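Local coordinates for protein beta-N-acetylglucosaminidase Nag2 (Vibrio harveyi, PDB 6EZR) that probably hydrolyses terminal non-reducing N-acetyl-D-hexosamine residues of N-acetyl-beta-D-hexosaminides, as a glycoside hydrolase of family 20, at residues T392-I397 / N441-K446; G435-P440 / W487-H492; H468-A473 / G493-K498; R483-E488 / D499-S504. One frame throughout, in Å; residues are numbered along the deposited sequence.

Interaction 1 (T392-I397 / N441-K446); sequences TEYRSI and NGVWSK
T392 meets 441-446 with both branches of its side chain: chi1 of -46° sets OG1 beside its own backbone N and leaves CG2 anti to that N, so hydroxyl and methyl face different parts of the partner. The partner is a type II beta turn, G442 to S445, in the loop that follows strand 431-435 of the catalytic TIM-type barrel; 392-397 belongs to another loop of the same domain. OG1 accepts the backbone N-H of K446, N to OG1 2.9 Å, and the N-H...O angle of 139° marks a bent bond. The same hydroxyl is also hydrogen-bonded to D390, so two groups fix its rotation. Methyl CG2 lies against the turn, 3.2 Å from G442 O and 3.5 Å from S445 OG. G442, at the first position of the turn, has a positive phi, which glycine adopts readily. The second anchor is aromatic. V443 places CG2 over the centre of one face of the Y394 ring, 12° off the ring normal, a CH-pi contact at 3.7 Å from the centroid. V443 CG1 packs instead on a face of the W444 indole. Within the turn, S445 OG donates to G442 O at 2.9 Å, approaching tilted from the carbonyl plane.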
loop_
_atom_site.group_PDB
_atom_site.type_symbol
_atom_site.label_atom_id
_atom_site.label_comp_id
_atom_site.label_asym_id
_atom_site.label_seq_id
_atom_site.Cartn_x
_atom_site.Cartn_y
_atom_site.Cartn_z
ATOM N N THR A 392 -22.835 21.198 9.337
ATOM C CA THR A 392 -22.572 19.992 10.132
ATOM C C THR A 392 -21.122 19.928 10.619
ATOM O O THR A 392 -20.188 20.028 9.822
ATOM C CB THR A 392 -22.895 18.707 9.343
ATOM O OG1 THR A 392 -24.164 18.844 8.696
ATOM C CG2 THR A 392 -22.947 17.499 10.266
ATOM N N GLU A 393 -20.961 19.777 11.933
ATOM C CA GLU A 393 -19.651 19.655 12.569
ATOM C C GLU A 393 -19.367 18.181 12.862
ATOM O O GLU A 393 -19.995 17.575 13.739
ATOM C CB GLU A 393 -19.591 20.492 13.847
ATOM C CG GLU A 393 -19.612 21.994 13.581
ATOM C CD GLU A 393 -19.455 22.849 14.836
ATOM O OE1 GLU A 393 -19.077 24.034 14.695
ATOM O OE2 GLU A 393 -19.708 22.352 15.959
ATOM N N TYR A 394 -18.439 17.618 12.090
ATOM C CA TYR A 394 -18.006 16.228 12.224
ATOM C C TYR A 394 -16.491 16.149 12.134
ATOM O O TYR A 394 -15.832 17.116 11.761
ATOM C CB TYR A 394 -18.647 15.342 11.149
ATOM C CG TYR A 394 -18.242 15.670 9.722
ATOM C CD1 TYR A 394 -17.119 15.080 9.143
ATOM C CD2 TYR A 394 -18.986 16.563 8.945
ATOM C CE1 TYR A 394 -16.742 15.371 7.839
ATOM C CE2 TYR A 394 -18.619 16.857 7.635
ATOM C CZ TYR A 394 -17.496 16.258 7.084
ATOM O OH TYR A 394 -17.114 16.538 5.789
ATOM N N ARG A 395 -15.949 14.990 12.483
ATOM C CA ARG A 395 -14.508 14.762 12.444
ATOM C C ARG A 395 -14.188 13.348 11.979
ATOM O O ARG A 395 -14.646 12.376 12.578
ATOM C CB ARG A 395 -13.887 15.030 13.822
ATOM C CG ARG A 395 -13.877 16.499 14.232
ATOM C CD ARG A 395 -12.857 17.261 13.408
ATOM N NE ARG A 395 -12.765 18.684 13.718
ATOM C CZ ARG A 395 -11.838 19.503 13.215
ATOM N NH1 ARG A 395 -11.844 20.790 13.554
ATOM N NH2 ARG A 395 -10.899 19.049 12.375
ATOM N N SER A 396 -13.406 13.237 10.908
ATOM C CA SER A 396 -12.983 11.932 10.404
ATOM C C SER A 396 -11.905 11.331 11.298
ATOM O O SER A 396 -11.354 12.005 12.180
ATOM C CB SER A 396 -12.487 12.022 8.951
ATOM O OG SER A 396 -11.137 12.458 8.861
ATOM N N ILE A 397 -11.589 10.068 11.034
ATOM C CA ILE A 397 -10.531 9.347 11.749
ATOM C C ILE A 397 -9.124 9.934 11.532
ATOM O O ILE A 397 -8.253 9.789 12.381
ATOM C CB ILE A 397 -10.613 7.837 11.423
ATOM C CG1 ILE A 397 -11.750 7.231 12.244
ATOM C CG2 ILE A 397 -9.311 7.099 11.734
ATOM C CD1 ILE A 397 -12.350 5.998 11.633
ATOM N N ASN A 441 -19.401 9.667 12.337
ATOM C CA ASN A 441 -20.752 9.700 12.939
ATOM C C ASN A 441 -21.332 11.119 12.971
ATOM O O ASN A 441 -20.616 12.094 13.209
ATOM C CB ASN A 441 -20.779 9.078 14.350
ATOM C CG ASN A 441 -22.203 8.967 14.927
ATOM O OD1 ASN A 441 -23.057 8.251 14.388
ATOM N ND2 ASN A 441 -22.461 9.677 16.023
ATOM N N GLY A 442 -22.632 11.213 12.701
ATOM C CA GLY A 442 -23.333 12.494 12.619
ATOM C C GLY A 442 -23.039 13.360 11.399
ATOM O O GLY A 442 -23.380 14.543 11.400
ATOM N N VAL A 443 -22.417 12.788 10.365
ATOM C CA VAL A 443 -22.148 13.516 9.117
ATOM C C VAL A 443 -23.471 13.769 8.371
ATOM O O VAL A 443 -24.417 12.985 8.491
ATOM C CB VAL A 443 -21.113 12.767 8.240
ATOM C CG1 VAL A 443 -21.689 11.491 7.634
ATOM C CG2 VAL A 443 -20.549 13.677 7.159
ATOM N N TRP A 444 -23.538 14.888 7.651
ATOM C CA TRP A 444 -24.766 15.357 6.949
ATOM C C TRP A 444 -26.005 15.673 7.816
ATOM O O TRP A 444 -27.069 15.933 7.262
ATOM C CB TRP A 444 -25.222 14.367 5.860
ATOM C CG TRP A 444 -24.157 13.835 4.984
ATOM C CD1 TRP A 444 -23.246 14.548 4.275
ATOM C CD2 TRP A 444 -23.897 12.453 4.707
ATOM N NE1 TRP A 444 -22.423 13.696 3.577
ATOM C CE2 TRP A 444 -22.803 12.405 3.825
ATOM C CE3 TRP A 444 -24.483 11.253 5.125
ATOM C CZ2 TRP A 444 -22.287 11.202 3.335
ATOM C CZ3 TRP A 444 -23.965 10.051 4.644
ATOM C CH2 TRP A 444 -22.876 10.037 3.759
ATOM N N SER A 445 -25.890 15.646 9.141
ATOM C CA SER A 445 -27.064 15.791 10.021
ATOM C C SER A 445 -27.669 17.201 10.019
ATOM O O SER A 445 -28.856 17.363 10.296
ATOM C CB SER A 445 -26.722 15.369 11.453
ATOM O OG SER A 445 -25.677 16.165 11.984
ATOM N N LYS A 446 -26.846 18.203 9.718
ATOM C CA LYS A 446 -27.299 19.593 9.556
ATOM C C LYS A 446 -27.050 20.104 8.120
ATOM O O LYS A 446 -26.666 21.254 7.916
ATOM C CB LYS A 446 -26.629 20.482 10.612
ATOM C CG LYS A 446 -27.083 20.167 12.035
ATOM C CD LYS A 446 -26.096 20.625 13.102
ATOM C CE LYS A 446 -26.175 22.122 13.362
ATOM N NZ LYS A 446 -25.193 22.560 14.394
#

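Interaction 2 (G435-P440 / W487-H492); sequences GADEVP and WEEAQH
E489 turns its carboxylate to E438 through chi1 of -59° and a chain extended beyond CG. OE1 then takes the backbone N-H of E438, N to OE1 3.0 Å, in a nearly straight bond (166°) that arrives from above the carboxylate plane. OE1 also accepts from two waters; one of them receives E489 N-H and donates to D437 OD1 as well. That water bridges two carboxylates that do not bond directly, D437 OD1 and E489 OE1 being 3.8 Å apart. D437 runs alongside W487, its carboxylate plane within 5° of the indole plane, and OD1 is 3.5 Å from W487 CB. Adjacent Asp and Glu are the family 20 catalytic signature: D437 probably assists the substrate's acetamido group, and E438 is the predicted proton donor. E438 is bent at chi2; its carboxylate is held by K463, K495 and Q466. A436 CB touches A490 CB at 3.9 Å. The W487 N-H to G435 O bond, 2.9 Å, joins the ends of parallel strands 431-435 and 483-487, from which both loops leave the barrel, one toward helix 448-457 and the other toward strand 501-504.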
loop_
_atom_site.group_PDB
_atom_site.type_symbol
_atom_site.label_atom_id
_atom_site.label_comp_id
_atom_site.label_asym_id
_atom_site.label_seq_id
_atom_site.Cartn_x
_atom_site.Cartn_y
_atom_site.Cartn_z
ATOM N N GLY A 435 -14.016 2.000 -2.111
ATOM C CA GLY A 435 -13.617 2.465 -0.806
ATOM C C GLY A 435 -14.686 2.011 0.155
ATOM O O GLY A 435 -14.586 0.942 0.749
ATOM N N ALA A 436 -15.737 2.815 0.265
ATOM C CA ALA A 436 -16.855 2.540 1.158
ATOM C C ALA A 436 -16.442 2.328 2.626
ATOM O O ALA A 436 -16.974 1.459 3.315
ATOM C CB ALA A 436 -17.657 1.354 0.632
ATOM N N ASP A 437 -15.488 3.124 3.101
ATOM C CA ASP A 437 -15.235 3.225 4.536
ATOM C C ASP A 437 -16.450 3.881 5.213
ATOM O O ASP A 437 -17.097 4.745 4.621
ATOM C CB ASP A 437 -13.961 4.039 4.797
ATOM C CG ASP A 437 -12.684 3.270 4.455
ATOM O OD1 ASP A 437 -12.585 2.065 4.796
ATOM O OD2 ASP A 437 -11.765 3.878 3.857
ATOM N N GLU A 438 -16.770 3.451 6.432
ATOM C CA GLU A 438 -17.865 4.049 7.201
ATOM C C GLU A 438 -17.568 5.548 7.420
ATOM O O GLU A 438 -16.441 5.937 7.761
ATOM C CB GLU A 438 -18.081 3.306 8.538
ATOM C CG GLU A 438 -19.221 3.826 9.434
ATOM C CD GLU A 438 -20.631 3.515 8.920
ATOM O OE1 GLU A 438 -20.842 2.435 8.329
ATOM O OE2 GLU A 438 -21.552 4.346 9.128
ATOM N N VAL A 439 -18.579 6.378 7.181
ATOM C CA VAL A 439 -18.426 7.835 7.282
ATOM C C VAL A 439 -18.382 8.214 8.755
ATOM O O VAL A 439 -18.875 7.453 9.581
ATOM C CB VAL A 439 -19.538 8.637 6.541
ATOM C CG1 VAL A 439 -19.439 8.428 5.043
ATOM C CG2 VAL A 439 -20.939 8.302 7.039
ATOM N N PRO A 440 -17.798 9.381 9.094
ATOM C CA PRO A 440 -17.777 9.817 10.497
ATOM C C PRO A 440 -19.191 10.000 11.060
ATOM O O PRO A 440 -20.075 10.436 10.322
ATOM C CB PRO A 440 -17.057 11.165 10.441
ATOM C CG PRO A 440 -16.390 11.222 9.114
ATOM C CD PRO A 440 -17.240 10.408 8.199
ATOM N N TRP A 487 -14.171 -1.875 1.122
ATOM C CA TRP A 487 -13.491 -2.194 2.370
ATOM C C TRP A 487 -14.452 -2.766 3.417
ATOM O O TRP A 487 -15.668 -2.584 3.329
ATOM C CB TRP A 487 -12.818 -0.951 2.940
ATOM C CG TRP A 487 -11.627 -0.476 2.161
ATOM C CD1 TRP A 487 -11.463 0.748 1.591
ATOM C CD2 TRP A 487 -10.420 -1.204 1.902
ATOM N NE1 TRP A 487 -10.240 0.823 0.969
ATOM C CE2 TRP A 487 -9.578 -0.360 1.154
ATOM C CE3 TRP A 487 -9.974 -2.495 2.218
ATOM C CZ2 TRP A 487 -8.316 -0.763 0.715
ATOM C CZ3 TRP A 487 -8.728 -2.897 1.780
ATOM C CH2 TRP A 487 -7.910 -2.036 1.036
ATOM N N GLU A 488 -13.864 -3.486 4.373
ATOM C CA GLU A 488 -14.488 -3.992 5.617
ATOM C C GLU A 488 -15.928 -3.547 5.945
ATOM O O GLU A 488 -16.861 -4.356 5.974
ATOM C CB GLU A 488 -13.543 -3.619 6.787
ATOM C CG GLU A 488 -13.946 -4.102 8.170
ATOM C CD GLU A 488 -13.872 -5.612 8.325
ATOM O OE1 GLU A 488 -12.901 -6.222 7.830
ATOM O OE2 GLU A 488 -14.778 -6.185 8.970
ATOM N N GLU A 489 -16.094 -2.251 6.183
ATOM C CA GLU A 489 -17.335 -1.714 6.737
ATOM C C GLU A 489 -18.496 -1.601 5.738
ATOM O O GLU A 489 -19.627 -1.337 6.146
ATOM C CB GLU A 489 -17.069 -0.362 7.377
ATOM C CG GLU A 489 -16.028 -0.409 8.487
ATOM C CD GLU A 489 -15.422 0.948 8.754
ATOM O OE1 GLU A 489 -14.909 1.568 7.786
ATOM O OE2 GLU A 489 -15.473 1.391 9.922
ATOM N N ALA A 490 -18.232 -1.819 4.451
ATOM C CA ALA A 490 -19.301 -1.907 3.447
ATOM C C ALA A 490 -20.359 -2.992 3.725
ATOM O O ALA A 490 -21.480 -2.868 3.251
ATOM C CB ALA A 490 -18.713 -2.096 2.058
ATOM N N GLN A 491 -20.001 -4.035 4.479
ATOM C CA GLN A 491 -20.917 -5.142 4.811
ATOM C C GLN A 491 -22.054 -4.795 5.766
ATOM O O GLN A 491 -23.070 -5.485 5.772
ATOM C CB GLN A 491 -20.139 -6.330 5.415
ATOM C CG GLN A 491 -19.637 -6.099 6.840
ATOM C CD GLN A 491 -18.840 -7.266 7.392
ATOM O OE1 GLN A 491 -19.415 -8.225 7.916
ATOM N NE2 GLN A 491 -17.510 -7.176 7.314
ATOM N N HIS A 492 -21.869 -3.782 6.607
ATOM C CA HIS A 492 -22.837 -3.484 7.668
ATOM C C HIS A 492 -23.917 -2.578 7.136
ATOM O O HIS A 492 -23.680 -1.786 6.226
ATOM C CB HIS A 492 -22.172 -2.833 8.870
ATOM C CG HIS A 492 -20.986 -3.583 9.374
ATOM N ND1 HIS A 492 -21.077 -4.859 9.884
ATOM C CD2 HIS A 492 -19.679 -3.240 9.442
ATOM C CE1 HIS A 492 -19.875 -5.270 10.246
ATOM N NE2 HIS A 492 -19.009 -4.306 9.986
HETATM O O HOH W 1 -13.992 -0.351 5.886
HETATM O O HOH W 2 -13.981 4.011 8.786
#

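Interaction 3 (H468-A473 / G493-K498); sequences HFLRHA and GNKVSK
Helix 465-479 faces an irregular loop here, the closest CA pairs being R471 with V496 at 5.8 Å and L470 with K495 at 6.4 Å. L470, R471 and K495 carry the contact in similar shares. The side chains of L470 and K495 run side by side in the same direction, and L470 CD1 meets K495 CG at 3.6 Å, so the aliphatic part of the lysine serves as an apolar surface. The K495 chain is kinked at chi2, chi3 and chi4, and its NZ forms a salt bridge with E438, the predicted proton donor, and a weak hydrogen bond with H492 O. The leucine thus packs against the stem of a residue whose head is engaged beside the active site. Both segments lie in the TIM-type barrel of the family 20 catalytic domain: the helix precedes strand 483-487, and the loop carries the chain from that strand to strand 501-504. L470 CB also rests on V496 CG1 at 4.1 Å. R471 lays its CG against K495 O, 3.7 Å away. Its bend at chi3 (-104°) turns the guanidinium so that N494 O lies at its edge, in plane; at 3.9 Å from NE to N494 O this is packing and not a hydrogen bond. R471 NH1 is weakly hydrogen-bonded to Y459 OH.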
loop_
_atom_site.group_PDB
_atom_site.type_symbol
_atom_site.label_atom_id
_atom_site.label_comp_id
_atom_site.label_asym_id
_atom_site.label_seq_id
_atom_site.Cartn_x
_atom_site.Cartn_y
_atom_site.Cartn_z
ATOM N N HIS A 468 -27.443 4.807 0.116
ATOM C CA HIS A 468 -28.093 5.363 -1.083
ATOM C C HIS A 468 -27.048 5.754 -2.136
ATOM O O HIS A 468 -27.223 5.490 -3.332
ATOM C CB HIS A 468 -28.977 6.575 -0.714
ATOM C CG HIS A 468 -29.675 7.204 -1.883
ATOM N ND1 HIS A 468 -29.348 8.457 -2.358
ATOM C CD2 HIS A 468 -30.677 6.752 -2.675
ATOM C CE1 HIS A 468 -30.119 8.750 -3.391
ATOM N NE2 HIS A 468 -30.932 7.730 -3.605
ATOM N N PHE A 469 -25.967 6.379 -1.679
ATOM C CA PHE A 469 -24.872 6.761 -2.564
ATOM C C PHE A 469 -24.127 5.543 -3.110
ATOM O O PHE A 469 -23.758 5.517 -4.282
ATOM C CB PHE A 469 -23.890 7.697 -1.854
ATOM C CG PHE A 469 -22.877 8.311 -2.778
ATOM C CD1 PHE A 469 -23.178 9.465 -3.492
ATOM C CD2 PHE A 469 -21.633 7.724 -2.960
ATOM C CE1 PHE A 469 -22.256 10.031 -4.360
ATOM C CE2 PHE A 469 -20.707 8.286 -3.828
ATOM C CZ PHE A 469 -21.019 9.442 -4.527
ATOM N N LEU A 470 -23.898 4.548 -2.256
ATOM C CA LEU A 470 -23.105 3.383 -2.639
ATOM C C LEU A 470 -23.885 2.479 -3.601
ATOM O O LEU A 470 -23.318 1.966 -4.571
ATOM C CB LEU A 470 -22.615 2.622 -1.397
ATOM C CG LEU A 470 -21.466 3.282 -0.604
ATOM C CD1 LEU A 470 -21.279 2.611 0.746
ATOM C CD2 LEU A 470 -20.135 3.302 -1.356
ATOM N N ARG A 471 -25.182 2.312 -3.342
ATOM C CA ARG A 471 -26.077 1.598 -4.268
ATOM C C ARG A 471 -26.085 2.203 -5.674
ATOM O O ARG A 471 -26.122 1.468 -6.658
ATOM C CB ARG A 471 -27.502 1.500 -3.707
ATOM C CG ARG A 471 -27.692 0.273 -2.831
ATOM C CD ARG A 471 -29.089 0.156 -2.245
ATOM N NE ARG A 471 -29.094 0.537 -0.834
ATOM C CZ ARG A 471 -29.619 1.648 -0.313
ATOM N NH1 ARG A 471 -30.236 2.566 -1.057
ATOM N NH2 ARG A 471 -29.526 1.839 0.997
ATOM N N HIS A 472 -26.031 3.531 -5.762
ATOM C CA HIS A 472 -25.880 4.209 -7.055
ATOM C C HIS A 472 -24.557 3.844 -7.726
ATOM O O HIS A 472 -24.539 3.477 -8.898
ATOM C CB HIS A 472 -25.977 5.730 -6.909
ATOM C CG HIS A 472 -25.636 6.475 -8.164
ATOM N ND1 HIS A 472 -26.583 6.827 -9.103
ATOM C CD2 HIS A 472 -24.449 6.924 -8.642
ATOM C CE1 HIS A 472 -25.993 7.461 -10.103
ATOM N NE2 HIS A 472 -24.700 7.533 -9.847
ATOM N N ALA A 473 -23.458 3.978 -6.986
ATOM C CA ALA A 473 -22.128 3.630 -7.507
ATOM C C ALA A 473 -22.104 2.188 -8.014
ATOM O O ALA A 473 -21.627 1.932 -9.116
ATOM C CB ALA A 473 -21.051 3.846 -6.454
ATOM N N GLY A 493 -25.104 -2.693 7.720
ATOM C CA GLY A 493 -26.302 -2.075 7.163
ATOM C C GLY A 493 -26.652 -2.763 5.857
ATOM O O GLY A 493 -26.154 -3.863 5.565
ATOM N N ASN A 494 -27.499 -2.112 5.065
ATOM C CA ASN A 494 -27.823 -2.584 3.714
ATOM C C ASN A 494 -26.986 -1.886 2.617
ATOM O O ASN A 494 -27.236 -2.090 1.426
ATOM C CB ASN A 494 -29.335 -2.437 3.447
ATOM C CG ASN A 494 -29.910 -3.611 2.654
ATOM O OD1 ASN A 494 -29.590 -3.792 1.479
ATOM N ND2 ASN A 494 -30.766 -4.411 3.293
ATOM N N LYS A 495 -25.989 -1.091 3.032
ATOM C CA LYS A 495 -25.080 -0.323 2.148
ATOM C C LYS A 495 -24.944 -0.810 0.710
ATOM O O LYS A 495 -25.082 -0.034 -0.235
ATOM C CB LYS A 495 -23.665 -0.288 2.754
ATOM C CG LYS A 495 -23.204 1.051 3.313
ATOM C CD LYS A 495 -23.596 1.265 4.765
ATOM C CE LYS A 495 -22.418 1.739 5.604
ATOM N NZ LYS A 495 -21.478 0.631 5.924
ATOM N N VAL A 496 -24.634 -2.091 0.568
ATOM C CA VAL A 496 -24.343 -2.691 -0.731
ATOM C C VAL A 496 -25.030 -4.046 -0.876
ATOM O O VAL A 496 -25.554 -4.589 0.093
ATOM C CB VAL A 496 -22.815 -2.829 -0.955
ATOM C CG1 VAL A 496 -22.145 -1.464 -0.927
ATOM C CG2 VAL A 496 -22.166 -3.744 0.076
ATOM N N SER A 497 -25.030 -4.566 -2.098
ATOM C CA SER A 497 -25.533 -5.909 -2.383
ATOM C C SER A 497 -24.491 -6.982 -2.065
ATOM O O SER A 497 -23.318 -6.683 -1.827
ATOM C CB SER A 497 -25.934 -6.025 -3.854
ATOM O OG SER A 497 -24.802 -6.051 -4.700
ATOM N N LYS A 498 -24.933 -8.237 -2.105
ATOM C CA LYS A 498 -24.065 -9.389 -1.854
ATOM C C LYS A 498 -23.090 -9.705 -2.997
ATOM O O LYS A 498 -22.245 -10.588 -2.842
ATOM C CB LYS A 498 -24.904 -10.632 -1.510
ATOM C CG LYS A 498 -25.826 -10.475 -0.301
ATOM C CD LYS A 498 -25.047 -10.383 1.008
ATOM C CE LYS A 498 -25.898 -9.893 2.173
ATOM N NZ LYS A 498 -26.713 -10.991 2.751
#

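Interaction 4 (R483-E488 / D499-S504); sequences RMLGWE and DTVIYS
R483 NE donates to D499 O at 2.6 Å in a nearly straight bond (172°), the acceptor lying in the guanidinium plane. NH2 adds a weak bond to the same oxygen, and it also forms a salt bridge with D520. V501 CG2 covers the centre of one face of this guanidinium, so the charged group is held at its edge by polar atoms and over its face by a methyl.

Beyond this end run two adjacent parallel strands of the TIM-type (beta/alpha)8 barrel of the family 20 catalytic domain, their axes 4.6 Å apart at an angle of 24°. V501 N donates to M484 O, G486 N to V501 O, and Y503 N to G486 O (2.8 Å); E488 N reaches Y503 O at 2.7 Å in a bent bond. Thus M484 O, V501 O, G486 O and Y503 O each accept a bond from the other segment. At the far end S504 OG donates to E488 OE1 at 2.8 Å, on the syn lone pair, and a water links S504 OG to E488 OE2; E488 OE1 also accepts from L506 N.

On the face of L485, W487 and Y503, the aromatics form an offset edge-to-face pair, the edge of Y503 toward the six-membered ring of W487, with planes at 88° and centroids 5.8 Å apart. Y503 OH is hydrogen-bonded to Y265. T500 OG1 is hydrogen-bonded to E474 of helix 465-479, which lies against M484, while strand 431-435 borders 483-487 and strand 521-523 borders 501-504.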
loop_
_atom_site.group_PDB
_atom_site.type_symbol
_atom_site.label_atom_id
_atom_site.label_comp_id
_atom_site.label_asym_id
_atom_site.label_seq_id
_atom_site.Cartn_x
_atom_site.Cartn_y
_atom_site.Cartn_z
ATOM N N ARG A 483 -17.781 -5.156 -11.449
ATOM C CA ARG A 483 -18.253 -5.634 -10.160
ATOM C C ARG A 483 -17.623 -4.760 -9.075
ATOM O O ARG A 483 -16.424 -4.509 -9.094
ATOM C CB ARG A 483 -17.857 -7.095 -9.975
ATOM C CG ARG A 483 -18.581 -7.799 -8.839
ATOM C CD ARG A 483 -17.964 -9.159 -8.533
ATOM N NE ARG A 483 -18.517 -9.727 -7.306
ATOM C CZ ARG A 483 -18.302 -10.963 -6.865
ATOM N NH1 ARG A 483 -17.523 -11.804 -7.542
ATOM N NH2 ARG A 483 -18.869 -11.363 -5.729
ATOM N N MET A 484 -18.433 -4.300 -8.134
ATOM C CA MET A 484 -17.941 -3.401 -7.099
ATOM C C MET A 484 -17.168 -4.146 -6.008
ATOM O O MET A 484 -17.548 -5.242 -5.598
ATOM C CB MET A 484 -19.089 -2.612 -6.472
ATOM C CG MET A 484 -18.629 -1.369 -5.730
ATOM S SD MET A 484 -19.985 -0.242 -5.374
ATOM C CE MET A 484 -20.700 -1.030 -3.936
ATOM N N LEU A 485 -16.078 -3.522 -5.566
ATOM C CA LEU A 485 -15.271 -3.971 -4.425
ATOM C C LEU A 485 -15.288 -2.879 -3.344
ATOM O O LEU A 485 -15.320 -1.686 -3.652
ATOM C CB LEU A 485 -13.834 -4.250 -4.882
ATOM C CG LEU A 485 -13.479 -5.633 -5.469
ATOM C CD1 LEU A 485 -14.517 -6.185 -6.426
ATOM C CD2 LEU A 485 -12.123 -5.589 -6.158
ATOM N N GLY A 486 -15.266 -3.282 -2.082
ATOM C CA GLY A 486 -15.274 -2.328 -0.974
ATOM C C GLY A 486 -14.505 -2.811 0.237
ATOM O O GLY A 486 -14.226 -3.999 0.368
ATOM N N TRP A 487 -14.171 -1.875 1.122
ATOM C CA TRP A 487 -13.491 -2.194 2.370
ATOM C C TRP A 487 -14.452 -2.766 3.417
ATOM O O TRP A 487 -15.668 -2.584 3.329
ATOM C CB TRP A 487 -12.818 -0.951 2.940
ATOM C CG TRP A 487 -11.627 -0.476 2.161
ATOM C CD1 TRP A 487 -11.463 0.748 1.591
ATOM C CD2 TRP A 487 -10.420 -1.204 1.902
ATOM N NE1 TRP A 487 -10.240 0.823 0.969
ATOM C CE2 TRP A 487 -9.578 -0.360 1.154
ATOM C CE3 TRP A 487 -9.974 -2.495 2.218
ATOM C CZ2 TRP A 487 -8.316 -0.763 0.715
ATOM C CZ3 TRP A 487 -8.728 -2.897 1.780
ATOM C CH2 TRP A 487 -7.910 -2.036 1.036
ATOM N N GLU A 488 -13.864 -3.486 4.373
ATOM C CA GLU A 488 -14.488 -3.992 5.617
ATOM C C GLU A 488 -15.928 -3.547 5.945
ATOM O O GLU A 488 -16.861 -4.356 5.974
ATOM C CB GLU A 488 -13.543 -3.619 6.787
ATOM C CG GLU A 488 -13.946 -4.102 8.170
ATOM C CD GLU A 488 -13.872 -5.612 8.325
ATOM O OE1 GLU A 488 -12.901 -6.222 7.830
ATOM O OE2 GLU A 488 -14.778 -6.185 8.970
ATOM N N ASP A 499 -23.213 -9.014 -4.134
ATOM C CA ASP A 499 -22.199 -9.076 -5.202
ATOM C C ASP A 499 -20.980 -8.165 -4.982
ATOM O O ASP A 499 -19.980 -8.301 -5.690
ATOM C CB ASP A 499 -22.838 -8.762 -6.553
ATOM C CG ASP A 499 -23.915 -9.777 -6.949
ATOM O OD1 ASP A 499 -23.700 -10.999 -6.754
ATOM O OD2 ASP A 499 -24.978 -9.343 -7.460
ATOM N N THR A 500 -21.061 -7.241 -4.022
ATOM C CA THR A 500 -19.933 -6.391 -3.662
ATOM C C THR A 500 -18.900 -7.231 -2.910
ATOM O O THR A 500 -19.231 -7.838 -1.901
ATOM C CB THR A 500 -20.386 -5.179 -2.819
ATOM O OG1 THR A 500 -21.152 -4.297 -3.644
ATOM C CG2 THR A 500 -19.198 -4.391 -2.237
ATOM N N VAL A 501 -17.665 -7.265 -3.414
ATOM C CA VAL A 501 -16.582 -8.036 -2.774
ATOM C C VAL A 501 -15.999 -7.205 -1.644
ATOM O O VAL A 501 -15.646 -6.054 -1.836
ATOM C CB VAL A 501 -15.454 -8.420 -3.750
ATOM C CG1 VAL A 501 -14.309 -9.131 -3.039
ATOM C CG2 VAL A 501 -15.987 -9.305 -4.862
ATOM N N ILE A 502 -15.897 -7.822 -0.475
ATOM C CA ILE A 502 -15.478 -7.166 0.760
ATOM C C ILE A 502 -14.009 -7.470 1.029
ATOM O O ILE A 502 -13.602 -8.627 1.025
ATOM C CB ILE A 502 -16.364 -7.651 1.932
ATOM C CG1 ILE A 502 -17.848 -7.413 1.605
ATOM C CG2 ILE A 502 -15.994 -6.979 3.249
ATOM C CD1 ILE A 502 -18.208 -5.983 1.240
ATOM N N TYR A 503 -13.224 -6.421 1.250
ATOM C CA TYR A 503 -11.816 -6.543 1.614
ATOM C C TYR A 503 -11.768 -6.362 3.130
ATOM O O TYR A 503 -11.909 -5.250 3.637
ATOM C CB TYR A 503 -10.968 -5.489 0.876
ATOM C CG TYR A 503 -10.623 -5.848 -0.568
ATOM C CD1 TYR A 503 -11.616 -6.252 -1.469
ATOM C CD2 TYR A 503 -9.309 -5.770 -1.043
ATOM C CE1 TYR A 503 -11.311 -6.579 -2.786
ATOM C CE2 TYR A 503 -8.999 -6.101 -2.366
ATOM C CZ TYR A 503 -10.011 -6.501 -3.234
ATOM O OH TYR A 503 -9.743 -6.831 -4.546
ATOM N N SER A 504 -11.616 -7.473 3.844
ATOM C CA SER A 504 -11.719 -7.493 5.293
ATOM C C SER A 504 -10.368 -7.308 5.979
ATOM O O SER A 504 -9.458 -8.110 5.776
ATOM C CB SER A 504 -12.340 -8.808 5.752
ATOM O OG SER A 504 -12.451 -8.853 7.167
HETATM O O HOH W 3 -19.594 -10.479 -3.194
HETATM O O HOH W 4 -15.299 -8.726 7.833
#

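How the interactions relate
Interaction 4 is the buried core of the set, two neighbouring barrel strands joined by regular backbone bonds. Interaction 2 shares W487 and E488 with it and continues from the end of strand 483-487 to that strand's other neighbour, 431-435; carboxylates and waters take over beyond one last strand-end bond. Interaction 3 is also buried but is largely apolar packing, without a hydrogen bond between its segments; it touches interaction 2 through the E438 to K495 salt bridge and interaction 4 where V496 CG1 meets M484 CE at 3.4 Å. Interaction 1, farthest from the chain centre and partly buried, relies on one backbone-to-hydroxyl bond, turn packing and one aromatic face; P440 packs against R395 and S396 to link it with interaction 2. It touches neither interaction 3 nor interaction 4.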